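Local coordinates for protein pilin (Streptococcus pyogenes serotype M1, PDB 3GLD) that forms the backbone of the pilus by head-to-tail stacking of covalently linked subunits, supporting adhesion to host cells, bacterial aggregation and biofilm formation, at residues V102-I107 and I151-S156; V21-D26 and T37-K42. The protein carries 2 engineered substitutions. All coordinates share one frame; numbering follows the deposited sequence.

Both contacts bridge the two facing sheets of the N-terminal domain, their centres about 6 Å apart. Strands 18-27 and 151-169 run parallel in one sheet, joined partly by a probable hydrogen bond from Thr22 N to Ile151 O (2.8 Å); strands 37-45 and 96-104 pair antiparallel in the other. Contact 2 supplies Lys23 and contact 1 supplies Asn155, the two partners of the natural isopeptide cross-link. That link is absent here: Lys23 NZ lies 3.7 Å from Asn155 CG. The engineered Ala104 replaces the glutamate that promotes the reaction, and its CB is 5.9 Å from Asn155 ND2. Phe153 of contact 1 and Phe41 of contact 2 meet with their ring planes at about 20°.

Contact 1 of 2, residues V102-I107 and I151-S156; sequences VTAEKI and IQFKNS. Engineered in segment 102-107: Ala104 (natural residue Glu).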
# COMPACT_ATOMS: atom_id res chain seq x y z
N VAL A 102 -1.51 3.27 -22.29
CA VAL A 102 -0.92 3.64 -21.01
C VAL A 102 -1.21 2.54 -19.99
O VAL A 102 -2.37 2.16 -19.80
CB VAL A 102 -1.51 4.96 -20.49
CG1 VAL A 102 -1.00 5.27 -19.07
CG2 VAL A 102 -1.15 6.10 -21.45
N THR A 103 -0.15 2.04 -19.35
CA THR A 103 -0.25 0.96 -18.36
C THR A 103 0.55 1.29 -17.09
O THR A 103 1.42 2.18 -17.10
CB THR A 103 0.22 -0.41 -18.91
OG1 THR A 103 1.54 -0.27 -19.46
CG2 THR A 103 -0.74 -0.94 -19.99
N ALA A 104 0.23 0.61 -15.99
CA ALA A 104 0.99 0.73 -14.75
C ALA A 104 1.97 -0.41 -14.71
O ALA A 104 1.57 -1.57 -14.86
CB ALA A 104 0.06 0.68 -13.55
N GLU A 105 3.25 -0.08 -14.55
CA GLU A 105 4.30 -1.09 -14.38
C GLU A 105 4.14 -1.87 -13.07
O GLU A 105 3.70 -1.32 -12.06
CB GLU A 105 5.68 -0.44 -14.40
CG GLU A 105 6.13 0.01 -15.77
CD GLU A 105 6.62 -1.13 -16.65
OE1 GLU A 105 7.53 -1.88 -16.21
OE2 GLU A 105 6.10 -1.25 -17.78
N LYS A 106 4.50 -3.16 -13.10
CA LYS A 106 4.50 -3.99 -11.88
C LYS A 106 5.70 -4.94 -11.80
O LYS A 106 5.55 -6.16 -11.90
CB LYS A 106 3.16 -4.74 -11.71
CG LYS A 106 2.72 -5.59 -12.91
CD LYS A 106 1.96 -6.86 -12.47
CE LYS A 106 0.46 -6.62 -12.35
NZ LYS A 106 -0.27 -7.81 -11.78
N ILE A 107 6.89 -4.38 -11.58
CA ILE A 107 8.15 -5.12 -11.65
C ILE A 107 8.80 -5.33 -10.28
O ILE A 107 9.12 -6.47 -9.91
CB ILE A 107 9.15 -4.49 -12.68
CG1 ILE A 107 10.53 -5.16 -12.60
CG2 ILE A 107 9.24 -2.95 -12.52
CD1 ILE A 107 11.39 -5.00 -13.86
N ILE A 151 -6.96 9.54 -16.84
CA ILE A 151 -6.05 8.43 -16.63
C ILE A 151 -5.83 8.34 -15.11
O ILE A 151 -5.18 9.20 -14.50
CB ILE A 151 -4.71 8.61 -17.40
CG1 ILE A 151 -4.94 9.00 -18.87
CG2 ILE A 151 -3.84 7.35 -17.28
CD1 ILE A 151 -5.93 8.11 -19.64
N GLN A 152 -6.42 7.31 -14.52
CA GLN A 152 -6.36 7.08 -13.09
C GLN A 152 -6.03 5.62 -12.86
O GLN A 152 -6.52 4.73 -13.57
CB GLN A 152 -7.70 7.44 -12.43
CG GLN A 152 -7.80 8.90 -12.01
CD GLN A 152 -9.22 9.43 -11.91
OE1 GLN A 152 -10.19 8.67 -11.87
NE2 GLN A 152 -9.35 10.76 -11.90
N PHE A 153 -5.15 5.39 -11.88
CA PHE A 153 -4.80 4.04 -11.44
C PHE A 153 -5.00 3.92 -9.92
O PHE A 153 -4.67 4.83 -9.15
CB PHE A 153 -3.35 3.74 -11.81
CG PHE A 153 -3.13 3.51 -13.29
CD1 PHE A 153 -3.42 2.28 -13.87
CD2 PHE A 153 -2.61 4.52 -14.09
CE1 PHE A 153 -3.21 2.05 -15.24
CE2 PHE A 153 -2.38 4.31 -15.45
CZ PHE A 153 -2.69 3.07 -16.03
N LYS A 154 -5.55 2.79 -9.47
CA LYS A 154 -5.85 2.59 -8.05
C LYS A 154 -5.31 1.24 -7.60
O LYS A 154 -5.93 0.21 -7.84
CB LYS A 154 -7.37 2.67 -7.79
CG LYS A 154 -7.76 2.66 -6.30
CD LYS A 154 -9.19 3.16 -6.02
CE LYS A 154 -10.24 2.11 -6.38
NZ LYS A 154 -11.58 2.40 -5.77
N ASN A 155 -4.11 1.24 -7.01
CA ASN A 155 -3.59 0.05 -6.36
C ASN A 155 -4.20 -0.11 -4.97
O ASN A 155 -4.70 0.86 -4.38
CB ASN A 155 -2.07 0.10 -6.26
CG ASN A 155 -1.39 -0.00 -7.62
OD1 ASN A 155 -2.00 -0.38 -8.64
ND2 ASN A 155 -0.10 0.33 -7.64
N SER A 156 -4.20 -1.34 -4.45
CA SER A 156 -4.72 -1.62 -3.09
C SER A 156 -3.60 -2.04 -2.15
O SER A 156 -2.81 -2.93 -2.47
CB SER A 156 -5.84 -2.67 -3.10
OG SER A 156 -6.47 -2.72 -1.81
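Phe153 stands up from its strand as a flat wedge, and segment 102-107 offers it a shallow notch between the methyl of Ala104 and the isopropyl group of Val102. Ala104 CB, an engineered residue's whole side chain, lies over one face of the ring in a CH-pi contact. Ala104 CB sits 4.1 Å from the Phe153 ring centroid and 22° off the ring normal, displaced toward the rim so that it is closest to Phe153 CD1 (3.8 Å). The far edge of the ring pushes up to the backbone of the opposing strand: Phe153 CZ is 3.8 Å from Thr103 C, and Val102 O lies in the ring plane at the edge, 3.9 Å from Phe153 CZ. With CG anti to its own carbonyl carbon (chi1 -72°), the ring is set against segment 102-107. The strands are the facing layers of a beta sandwich in the N-terminal isopeptide-forming domain, nearly parallel at 17° and 8.7 Å apart, a spacing bridged by side chains with no backbone pairing. Beyond the ring the interlock continues with branched side chains. Val102 CG1, anti to the backbone N, drops into the hollow between Ile151 and the ring, touching Ile151 CG2 at 3.9 Å and Phe153 CE2 at 4.0 Å. Tyr120 meets Phe153 edge-to-face, while Val122 adds to the packing around Val102 and Ile151. Further along the strand Asn155 faces the same interior; its OD1 accepts a hydrogen bond from the backbone N of Asp116, a bond that would restrict the turning of this carboxamide, which lies beside Lys23.

Contact 2 of 2, residues V21-D26 and T37-K42; sequences VTKNLD and TDFTFK
Val21 and Lys23 press into Phe41 and Phe39 from the facing sheet, and the packing is tight where Lys23 runs between the two rings. Val21 CG1 is set over the centre of the Phe41 ring, 4.0 Å from the centroid and only 8° off the normal, a well-centred CH-pi contact. Next along the strand, the aliphatic part of Lys23 crosses Phe41 at about a right angle. Lys23 CB comes within 3.8 Å of Phe41 CZ, while CG lies at the ring edge, in plane. From there the lysine chain turns twice, at chi2 and chi4, and these bends swing its end over a face of Phe39. Lys23 CE makes a CH-pi contact with that ring, and NZ, 4.0 Å from the Phe39 centroid and 21° off the normal, forms a cation-pi contact displaced toward the rim. The amine also donates to the backbone oxygen of the next residue, Lys23 NZ to Asn24 O at 3.0 Å, approaching from above the carbonyl plane.

Toward Leu25 the fit slackens: Leu25 CD1 reaches Phe39 CZ at 4.4 Å, obliquely to the ring, as the strands run 36° away from antiparallel and separate toward this end. The outer surfaces differ in character from this largely aromatic and aliphatic interior, with its one buried amine. Asp38 forms a salt bridge with Lys67, and exposed Asp26 makes a long, weak ion pair with Lys154.

Strand 18-27 is the first of the domain, beside the last, as in related CnaB-like domains whose Lys-Asn link ties these two strands. The link is unmade here, and the aromatic face and the Asn24 carbonyl probably contribute to keeping the lysine amine beside the Asn155 carboxamide.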
# COMPACT_ATOMS: atom_id res chain seq x y z
N VAL A 21 -1.49 11.79 -15.16
CA VAL A 21 -1.85 10.48 -14.61
C VAL A 21 -2.14 10.65 -13.12
O VAL A 21 -1.35 11.25 -12.40
CB VAL A 21 -0.72 9.45 -14.79
CG1 VAL A 21 -1.08 8.13 -14.10
CG2 VAL A 21 -0.45 9.22 -16.26
N THR A 22 -3.28 10.13 -12.66
CA THR A 22 -3.62 10.22 -11.24
C THR A 22 -3.48 8.84 -10.62
O THR A 22 -3.98 7.85 -11.15
CB THR A 22 -5.06 10.75 -11.00
OG1 THR A 22 -5.16 12.08 -11.51
CG2 THR A 22 -5.39 10.77 -9.52
N LYS A 23 -2.77 8.78 -9.50
CA LYS A 23 -2.59 7.52 -8.78
C LYS A 23 -3.23 7.63 -7.41
O LYS A 23 -2.99 8.60 -6.68
CB LYS A 23 -1.09 7.17 -8.69
CG LYS A 23 -0.74 5.90 -7.89
CD LYS A 23 -1.51 4.68 -8.39
CE LYS A 23 -0.98 3.41 -7.79
NZ LYS A 23 -1.07 3.39 -6.30
N ASN A 24 -4.06 6.65 -7.08
CA ASN A 24 -4.66 6.54 -5.77
C ASN A 24 -4.22 5.23 -5.12
O ASN A 24 -3.95 4.24 -5.81
CB ASN A 24 -6.18 6.60 -5.86
CG ASN A 24 -6.72 8.02 -6.12
OD1 ASN A 24 -7.45 8.25 -7.08
ND2 ASN A 24 -6.39 8.95 -5.23
N LEU A 25 -4.11 5.22 -3.80
CA LEU A 25 -3.81 3.98 -3.08
C LEU A 25 -4.96 3.69 -2.13
O LEU A 25 -5.15 4.38 -1.13
CB LEU A 25 -2.47 4.08 -2.36
CG LEU A 25 -1.87 2.86 -1.67
CD1 LEU A 25 -1.42 1.81 -2.67
CD2 LEU A 25 -0.68 3.32 -0.81
N ASP A 26 -5.73 2.67 -2.46
CA ASP A 26 -6.83 2.23 -1.62
C ASP A 26 -6.26 1.41 -0.46
O ASP A 26 -5.39 0.57 -0.68
CB ASP A 26 -7.79 1.36 -2.44
CG ASP A 26 -9.23 1.80 -2.32
OD1 ASP A 26 -9.52 2.99 -2.60
OD2 ASP A 26 -10.07 0.97 -1.93
N THR A 37 7.86 3.87 -1.49
CA THR A 37 7.99 3.20 -2.78
C THR A 37 7.59 4.16 -3.92
O THR A 37 6.86 5.12 -3.70
CB THR A 37 7.08 1.95 -2.87
OG1 THR A 37 7.29 1.26 -4.11
CG2 THR A 37 5.60 2.34 -2.77
N ASP A 38 8.05 3.86 -5.13
CA ASP A 38 7.52 4.47 -6.36
C ASP A 38 6.44 3.59 -6.96
O ASP A 38 6.39 2.39 -6.68
CB ASP A 38 8.63 4.61 -7.39
CG ASP A 38 9.68 5.62 -6.98
OD1 ASP A 38 9.41 6.42 -6.06
OD2 ASP A 38 10.79 5.60 -7.59
N PHE A 39 5.58 4.19 -7.79
CA PHE A 39 4.79 3.46 -8.77
C PHE A 39 5.06 4.10 -10.14
O PHE A 39 5.09 5.34 -10.25
CB PHE A 39 3.30 3.49 -8.44
CG PHE A 39 2.95 2.77 -7.18
CD1 PHE A 39 2.95 1.38 -7.14
CD2 PHE A 39 2.68 3.47 -6.01
CE1 PHE A 39 2.66 0.71 -5.95
CE2 PHE A 39 2.39 2.82 -4.82
CZ PHE A 39 2.37 1.43 -4.79
N THR A 40 5.25 3.26 -11.15
CA THR A 40 5.70 3.68 -12.46
C THR A 40 4.61 3.41 -13.51
O THR A 40 3.87 2.42 -13.43
CB THR A 40 7.03 2.99 -12.86
OG1 THR A 40 8.06 3.45 -11.98
CG2 THR A 40 7.46 3.37 -14.29
N PHE A 41 4.52 4.32 -14.48
CA PHE A 41 3.52 4.22 -15.54
C PHE A 41 4.22 4.38 -16.85
O PHE A 41 5.16 5.16 -16.97
CB PHE A 41 2.42 5.27 -15.35
CG PHE A 41 1.91 5.35 -13.93
CD1 PHE A 41 0.96 4.45 -13.46
CD2 PHE A 41 2.42 6.30 -13.05
CE1 PHE A 41 0.52 4.50 -12.15
CE2 PHE A 41 1.98 6.37 -11.73
CZ PHE A 41 1.03 5.46 -11.29
N LYS A 42 3.76 3.61 -17.83
CA LYS A 42 4.38 3.53 -19.14
C LYS A 42 3.36 3.95 -20.20
O LYS A 42 2.17 3.62 -20.11
CB LYS A 42 4.81 2.09 -19.40
CG LYS A 42 5.58 1.84 -20.70
CD LYS A 42 5.95 0.34 -20.89
CE LYS A 42 4.74 -0.55 -21.16
NZ LYS A 42 5.16 -1.91 -21.63